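PDB 4F7K: laccase from Uncultured bacterium, which probably oxidises phenolic and related substrates with four copper ions and reduces molecular oxygen to water, as other laccases do. Local coordinates for residues Ile53-Trp61 with Gln78-Tyr89. Sequence-based numbering, arbitrary orientation.
Sequences IGEGSAVHW and QDVVEAGGEFEY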
ATOM      1  N   ILE A  53     -15.324 -16.327  -5.370  1.00 34.75           N
ATOM      2  CA  ILE A  53     -14.782 -15.910  -6.659  1.00 35.02           C
ATOM      3  C   ILE A  53     -14.495 -17.062  -7.607  1.00 37.45           C
ATOM      4  O   ILE A  53     -14.027 -16.832  -8.734  1.00 37.56           O
ATOM      5  CB  ILE A  53     -13.518 -14.997  -6.536  1.00 34.41           C
ATOM      6  CG1 ILE A  53     -12.315 -15.792  -6.020  1.00 33.56           C
ATOM      7  CG2 ILE A  53     -13.834 -13.727  -5.722  1.00 29.84           C
ATOM      8  CD1 ILE A  53     -11.006 -15.032  -6.023  1.00 34.47           C
ATOM      9  N   GLY A  54     -14.766 -18.288  -7.158  1.00 38.75           N
ATOM     10  CA  GLY A  54     -14.709 -19.443  -8.038  1.00 40.73           C
ATOM     11  C   GLY A  54     -13.321 -20.044  -8.172  1.00 41.69           C
ATOM     12  O   GLY A  54     -13.151 -21.020  -8.896  1.00 42.79           O
ATOM     13  N   GLU A  55     -12.331 -19.489  -7.466  1.00 40.24           N
ATOM     14  CA  GLU A  55     -10.977 -20.038  -7.523  1.00 41.29           C
ATOM     15  C   GLU A  55     -10.263 -19.868  -6.182  1.00 40.12           C
ATOM     16  O   GLU A  55     -10.731 -19.129  -5.354  1.00 38.98           O
ATOM     17  CB  GLU A  55     -10.175 -19.428  -8.700  1.00 41.43           C
ATOM     18  CG  GLU A  55     -10.096 -17.938  -8.695  1.00 42.11           C
ATOM     19  CD  GLU A  55      -9.494 -17.355  -9.961  1.00 48.09           C
ATOM     20  OE1 GLU A  55      -8.428 -16.706  -9.855  1.00 48.87           O
ATOM     21  OE2 GLU A  55     -10.082 -17.526 -11.063  1.00 51.25           O
ATOM     22  N   GLY A  56      -9.185 -20.626  -5.965  1.00 41.09           N
ATOM     23  CA  GLY A  56      -8.355 -20.554  -4.769  1.00 40.79           C
ATOM     24  C   GLY A  56      -8.010 -19.103  -4.453  1.00 39.34           C
ATOM     25  O   GLY A  56      -7.849 -18.296  -5.361  1.00 38.25           O
ATOM     26  N   SER A  57      -7.951 -18.758  -3.166  1.00 38.36           N
ATOM     27  CA  SER A  57      -7.622 -17.395  -2.779  1.00 36.24           C
ATOM     28  C   SER A  57      -7.141 -17.341  -1.342  1.00 36.08           C
ATOM     29  O   SER A  57      -7.157 -18.357  -0.638  1.00 38.30           O
ATOM     30  CB  SER A  57      -8.816 -16.467  -2.951  1.00 35.16           C
ATOM     31  OG  SER A  57      -8.350 -15.132  -2.917  1.00 34.36           O
ATOM     32  N   ALA A  58      -6.687 -16.163  -0.939  1.00 33.53           N
ATOM     33  CA  ALA A  58      -6.278 -15.865   0.421  1.00 33.63           C
ATOM     34  C   ALA A  58      -6.004 -14.371   0.460  1.00 31.25           C
ATOM     35  O   ALA A  58      -5.911 -13.746  -0.614  1.00 29.20           O
ATOM     36  CB  ALA A  58      -5.019 -16.675   0.819  1.00 34.59           C
ATOM     37  N   VAL A  59      -5.902 -13.800   1.675  1.00 30.20           N
ATOM     38  CA  VAL A  59      -5.727 -12.362   1.844  1.00 28.59           C
ATOM     39  C   VAL A  59      -4.414 -12.013   2.572  1.00 30.79           C
ATOM     40  O   VAL A  59      -4.119 -12.581   3.624  1.00 29.94           O
ATOM     41  CB  VAL A  59      -6.915 -11.719   2.572  1.00 29.93           C
ATOM     42  CG1 VAL A  59      -6.713 -10.193   2.667  1.00 26.42           C
ATOM     43  CG2 VAL A  59      -8.258 -12.011   1.820  1.00 28.92           C
ATOM     44  N   HIS A  60      -3.616 -11.117   1.972  1.00 29.97           N
ATOM     45  CA  HIS A  60      -2.397 -10.606   2.597  1.00 30.53           C
ATOM     46  C   HIS A  60      -2.684  -9.236   3.219  1.00 30.12           C
ATOM     47  O   HIS A  60      -3.318  -8.394   2.609  1.00 30.12           O
ATOM     48  CB  HIS A  60      -1.231 -10.541   1.602  1.00 29.55           C
ATOM     49  CG  HIS A  60       0.022  -9.967   2.179  1.00 33.08           C
ATOM     50  ND1 HIS A  60       0.585 -10.440   3.347  1.00 36.28           N
ATOM     51  CD2 HIS A  60       0.832  -8.967   1.751  1.00 33.49           C
ATOM     52  CE1 HIS A  60       1.674  -9.744   3.630  1.00 36.43           C
ATOM     53  NE2 HIS A  60       1.855  -8.853   2.671  1.00 37.44           N
ATOM     54  N   TRP A  61      -2.249  -9.042   4.453  1.00 30.80           N
ATOM     55  CA  TRP A  61      -2.402  -7.783   5.154  1.00 29.90           C
ATOM     56  C   TRP A  61      -1.052  -7.090   4.985  1.00 30.48           C
ATOM     57  O   TRP A  61      -0.092  -7.402   5.682  1.00 32.22           O
ATOM     58  CB  TRP A  61      -2.828  -8.021   6.630  1.00 29.95           C
ATOM     59  CG  TRP A  61      -3.829  -9.114   6.684  1.00 30.15           C
ATOM     60  CD1 TRP A  61      -3.575 -10.449   6.810  1.00 30.88           C
ATOM     61  CD2 TRP A  61      -5.251  -8.993   6.474  1.00 29.12           C
ATOM     62  NE1 TRP A  61      -4.750 -11.166   6.745  1.00 31.05           N
ATOM     63  CE2 TRP A  61      -5.791 -10.299   6.527  1.00 30.48           C
ATOM     64  CE3 TRP A  61      -6.118  -7.903   6.294  1.00 27.33           C
ATOM     65  CZ2 TRP A  61      -7.163 -10.554   6.364  1.00 29.71           C
ATOM     66  CZ3 TRP A  61      -7.491  -8.150   6.158  1.00 30.36           C
ATOM     67  CH2 TRP A  61      -7.994  -9.470   6.184  1.00 30.42           C
ATOM     68  N   GLN A  78      -0.514 -20.835   5.158  1.00 47.97           N
ATOM     69  CA  GLN A  78      -1.814 -21.494   5.216  1.00 48.26           C
ATOM     70  C   GLN A  78      -2.054 -22.342   3.964  1.00 48.31           C
ATOM     71  O   GLN A  78      -1.336 -22.236   2.979  1.00 47.31           O
ATOM     72  CB  GLN A  78      -2.958 -20.475   5.356  1.00 45.77           C
ATOM     73  CG  GLN A  78      -2.994 -19.427   4.250  1.00 44.51           C
ATOM     74  CD  GLN A  78      -4.236 -18.548   4.293  1.00 42.97           C
ATOM     75  OE1 GLN A  78      -4.166 -17.406   4.724  1.00 42.77           O
ATOM     76  NE2 GLN A  78      -5.385 -19.085   3.847  1.00 40.26           N
ATOM     77  N   ASP A  79      -3.069 -23.197   4.026  1.00 49.42           N
ATOM     78  CA  ASP A  79      -3.642 -23.761   2.824  1.00 49.82           C
ATOM     79  C   ASP A  79      -4.365 -22.631   2.091  1.00 47.44           C
ATOM     80  O   ASP A  79      -4.918 -21.725   2.722  1.00 46.50           O
ATOM     81  CB  ASP A  79      -4.641 -24.858   3.187  1.00 51.25           C
ATOM     82  CG  ASP A  79      -3.988 -26.016   3.934  1.00 56.03           C
ATOM     83  OD1 ASP A  79      -2.792 -26.283   3.669  1.00 54.97           O
ATOM     84  OD2 ASP A  79      -4.674 -26.648   4.781  1.00 59.16           O
ATOM     85  N   VAL A  80      -4.353 -22.695   0.766  1.00 46.61           N
ATOM     86  CA  VAL A  80      -5.205 -21.862  -0.059  1.00 44.76           C
ATOM     87  C   VAL A  80      -6.673 -22.012   0.394  1.00 44.71           C
ATOM     88  O   VAL A  80      -7.081 -23.070   0.872  1.00 46.12           O
ATOM     89  CB  VAL A  80      -5.011 -22.235  -1.546  1.00 45.04           C
ATOM     90  CG1 VAL A  80      -5.670 -23.597  -1.860  1.00 47.80           C
ATOM     91  CG2 VAL A  80      -5.507 -21.132  -2.475  1.00 43.01           C
ATOM     92  N   VAL A  81      -7.449 -20.940   0.284  1.00 42.83           N
ATOM     93  CA  VAL A  81      -8.868 -20.996   0.591  1.00 42.76           C
ATOM     94  C   VAL A  81      -9.585 -21.398  -0.687  1.00 43.06           C
ATOM     95  O   VAL A  81      -9.631 -20.635  -1.656  1.00 42.36           O
ATOM     96  CB  VAL A  81      -9.385 -19.631   1.136  1.00 41.37           C
ATOM     97  CG1 VAL A  81     -10.857 -19.723   1.568  1.00 40.46           C
ATOM     98  CG2 VAL A  81      -8.515 -19.170   2.302  1.00 40.38           C
ATOM     99  N   GLU A  82     -10.096 -22.622  -0.722  1.00 44.67           N
ATOM    100  CA  GLU A  82     -10.737 -23.107  -1.926  1.00 45.27           C
ATOM    101  C   GLU A  82     -12.005 -22.311  -2.155  1.00 43.33           C
ATOM    102  O   GLU A  82     -12.500 -21.652  -1.237  1.00 42.59           O
ATOM    103  CB  GLU A  82     -11.016 -24.609  -1.834  1.00 48.57           C
ATOM    104  CG  GLU A  82      -9.738 -25.474  -1.809  1.00 53.31           C
ATOM    105  CD  GLU A  82      -8.868 -25.395  -3.097  1.00 56.78           C
ATOM    106  OE1 GLU A  82      -9.126 -24.575  -4.019  1.00 57.32           O
ATOM    107  OE2 GLU A  82      -7.891 -26.172  -3.189  1.00 61.77           O
ATOM    108  N   ALA A  83     -12.503 -22.326  -3.383  1.00 42.01           N
ATOM    109  CA  ALA A  83     -13.728 -21.630  -3.691  1.00 40.89           C
ATOM    110  C   ALA A  83     -14.841 -22.179  -2.806  1.00 42.02           C
ATOM    111  O   ALA A  83     -14.893 -23.381  -2.531  1.00 42.99           O
ATOM    112  CB  ALA A  83     -14.057 -21.778  -5.165  1.00 41.12           C
ATOM    113  N   GLY A  84     -15.692 -21.286  -2.311  1.00 41.15           N
ATOM    114  CA  GLY A  84     -16.790 -21.661  -1.444  1.00 42.11           C
ATOM    115  C   GLY A  84     -16.364 -21.821   0.007  1.00 43.11           C
ATOM    116  O   GLY A  84     -17.191 -22.080   0.876  1.00 44.38           O
ATOM    117  N   GLY A  85     -15.067 -21.697   0.261  1.00 42.52           N
ATOM    118  CA  GLY A  85     -14.516 -21.888   1.596  1.00 43.03           C
ATOM    119  C   GLY A  85     -14.341 -20.606   2.371  1.00 41.29           C
ATOM    120  O   GLY A  85     -14.635 -19.525   1.887  1.00 40.18           O
ATOM    121  N   GLU A  86     -13.836 -20.732   3.583  1.00 42.22           N
ATOM    122  CA  GLU A  86     -13.634 -19.585   4.445  1.00 42.33           C
ATOM    123  C   GLU A  86     -12.326 -19.702   5.238  1.00 42.56           C
ATOM    124  O   GLU A  86     -11.732 -20.774   5.333  1.00 43.94           O
ATOM    125  CB  GLU A  86     -14.821 -19.407   5.395  1.00 42.70           C
ATOM    126  CG  GLU A  86     -15.018 -20.590   6.281  1.00 48.81           C
ATOM    127  CD  GLU A  86     -16.075 -20.368   7.315  1.00 55.07           C
ATOM    128  OE1 GLU A  86     -17.272 -20.372   6.952  1.00 55.19           O
ATOM    129  OE2 GLU A  86     -15.703 -20.225   8.504  1.00 60.11           O
ATOM    130  N   PHE A  87     -11.911 -18.584   5.815  1.00 40.93           N
ATOM    131  CA  PHE A  87     -10.718 -18.517   6.636  1.00 41.79           C
ATOM    132  C   PHE A  87     -10.920 -17.423   7.662  1.00 41.22           C
ATOM    133  O   PHE A  87     -11.346 -16.311   7.351  1.00 39.26           O
ATOM    134  CB  PHE A  87      -9.460 -18.195   5.801  1.00 40.30           C
ATOM    135  CG  PHE A  87      -8.172 -18.477   6.525  1.00 42.50           C
ATOM    136  CD1 PHE A  87      -7.529 -19.708   6.373  1.00 44.13           C
ATOM    137  CD2 PHE A  87      -7.602 -17.523   7.374  1.00 40.69           C
ATOM    138  CE1 PHE A  87      -6.349 -19.983   7.058  1.00 45.53           C
ATOM    139  CE2 PHE A  87      -6.429 -17.796   8.061  1.00 43.01           C
ATOM    140  CZ  PHE A  87      -5.795 -19.020   7.897  1.00 45.31           C
ATOM    141  N   GLU A  88     -10.574 -17.740   8.891  1.00 42.93           N
ATOM    142  CA  GLU A  88     -10.705 -16.797   9.977  1.00 43.66           C
ATOM    143  C   GLU A  88      -9.366 -16.076  10.178  1.00 42.46           C
ATOM    144  O   GLU A  88      -8.367 -16.697  10.588  1.00 42.98           O
ATOM    145  CB  GLU A  88     -11.110 -17.563  11.246  1.00 46.03           C
ATOM    146  CG  GLU A  88     -11.966 -16.757  12.203  1.00 49.49           C
ATOM    147  CD  GLU A  88     -13.450 -17.104  12.115  0.50 51.36           C
ATOM    148  OE1 GLU A  88     -13.985 -17.725  13.067  0.50 52.52           O
ATOM    149  OE2 GLU A  88     -14.075 -16.759  11.095  0.50 49.63           O
ATOM    150  N   TYR A  89      -9.319 -14.790   9.843  1.00 40.65           N
ATOM    151  CA  TYR A  89      -8.092 -14.011  10.117  1.00 40.64           C
ATOM    152  C   TYR A  89      -8.222 -13.254  11.416  1.00 41.77           C
ATOM    153  O   TYR A  89      -9.113 -12.414  11.583  1.00 42.09           O
ATOM    154  CB  TYR A  89      -7.753 -13.029   8.997  1.00 38.32           C
ATOM    155  CG  TYR A  89      -7.325 -13.702   7.719  1.00 37.06           C
ATOM    156  CD1 TYR A  89      -6.000 -14.141   7.552  1.00 35.48           C
ATOM    157  CD2 TYR A  89      -8.247 -13.910   6.665  1.00 33.51           C
ATOM    158  CE1 TYR A  89      -5.582 -14.767   6.363  1.00 34.67           C
ATOM    159  CE2 TYR A  89      -7.836 -14.551   5.470  1.00 34.01           C
ATOM    160  CZ  TYR A  89      -6.504 -14.967   5.338  1.00 34.74           C
ATOM    161  OH  TYR A  89      -6.092 -15.570   4.182  1.00 36.19           O
TER
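The ring of Y89 lies between two other aromatic rings. W61 presents its edge to one face, its CZ2 coming 3.4 Å from Y89 CG and its NE1 3.3 Å from Y89 CD1. The pair is T-shaped, with planes at 70° to each other. F87 covers the opposite face, its CD2 sitting over the centre of the ring. W61 also has V59 CG1 over one of its own faces, toward the rim, and F87 carries Q78 NE2 over one of its faces.

With CG anti to its carbonyl carbon (chi1 -68°), the Y89 ring runs toward V59, and its hydroxyl reaches the V59 backbone. There OH accepts an almost straight bond from V59 N, 3.1 Å long. The same oxygen donates to Q78 OE1 at 2.7 Å. Q78 NE2 in turn donates to D79 O, which lies close to the plane of the Q78 side-chain amide. These two bonds fix which way round the amide lies, and A58 CB packs against it and against Y89 OH.

The contact belongs to a cupredoxin-like domain of a multicopper oxidase. Strand 59-62 is outermost in one sheet and strand 86-92 in the other. W61 and Y89 meet between these sheets, where W61 also touches I47 and L6. H60 points away from this contact, and its ring meets those of H102, H354 and H356, consistent with a place near the trinuclear copper site.

Farther along, S57 and V81 form one antiparallel hydrogen-bonded pair. S57 N donates to V81 O at 2.9 Å, and V81 N donates to S57 O at 2.8 Å. G56 CA adds a CA-H...O contact to V81 O, which N51 ND2 of strand 44-51 also reaches. V80 CG2 packs on G56 CA. A83, in the type II turn E82-G85, sets its CB 3.5 Å from G54 C.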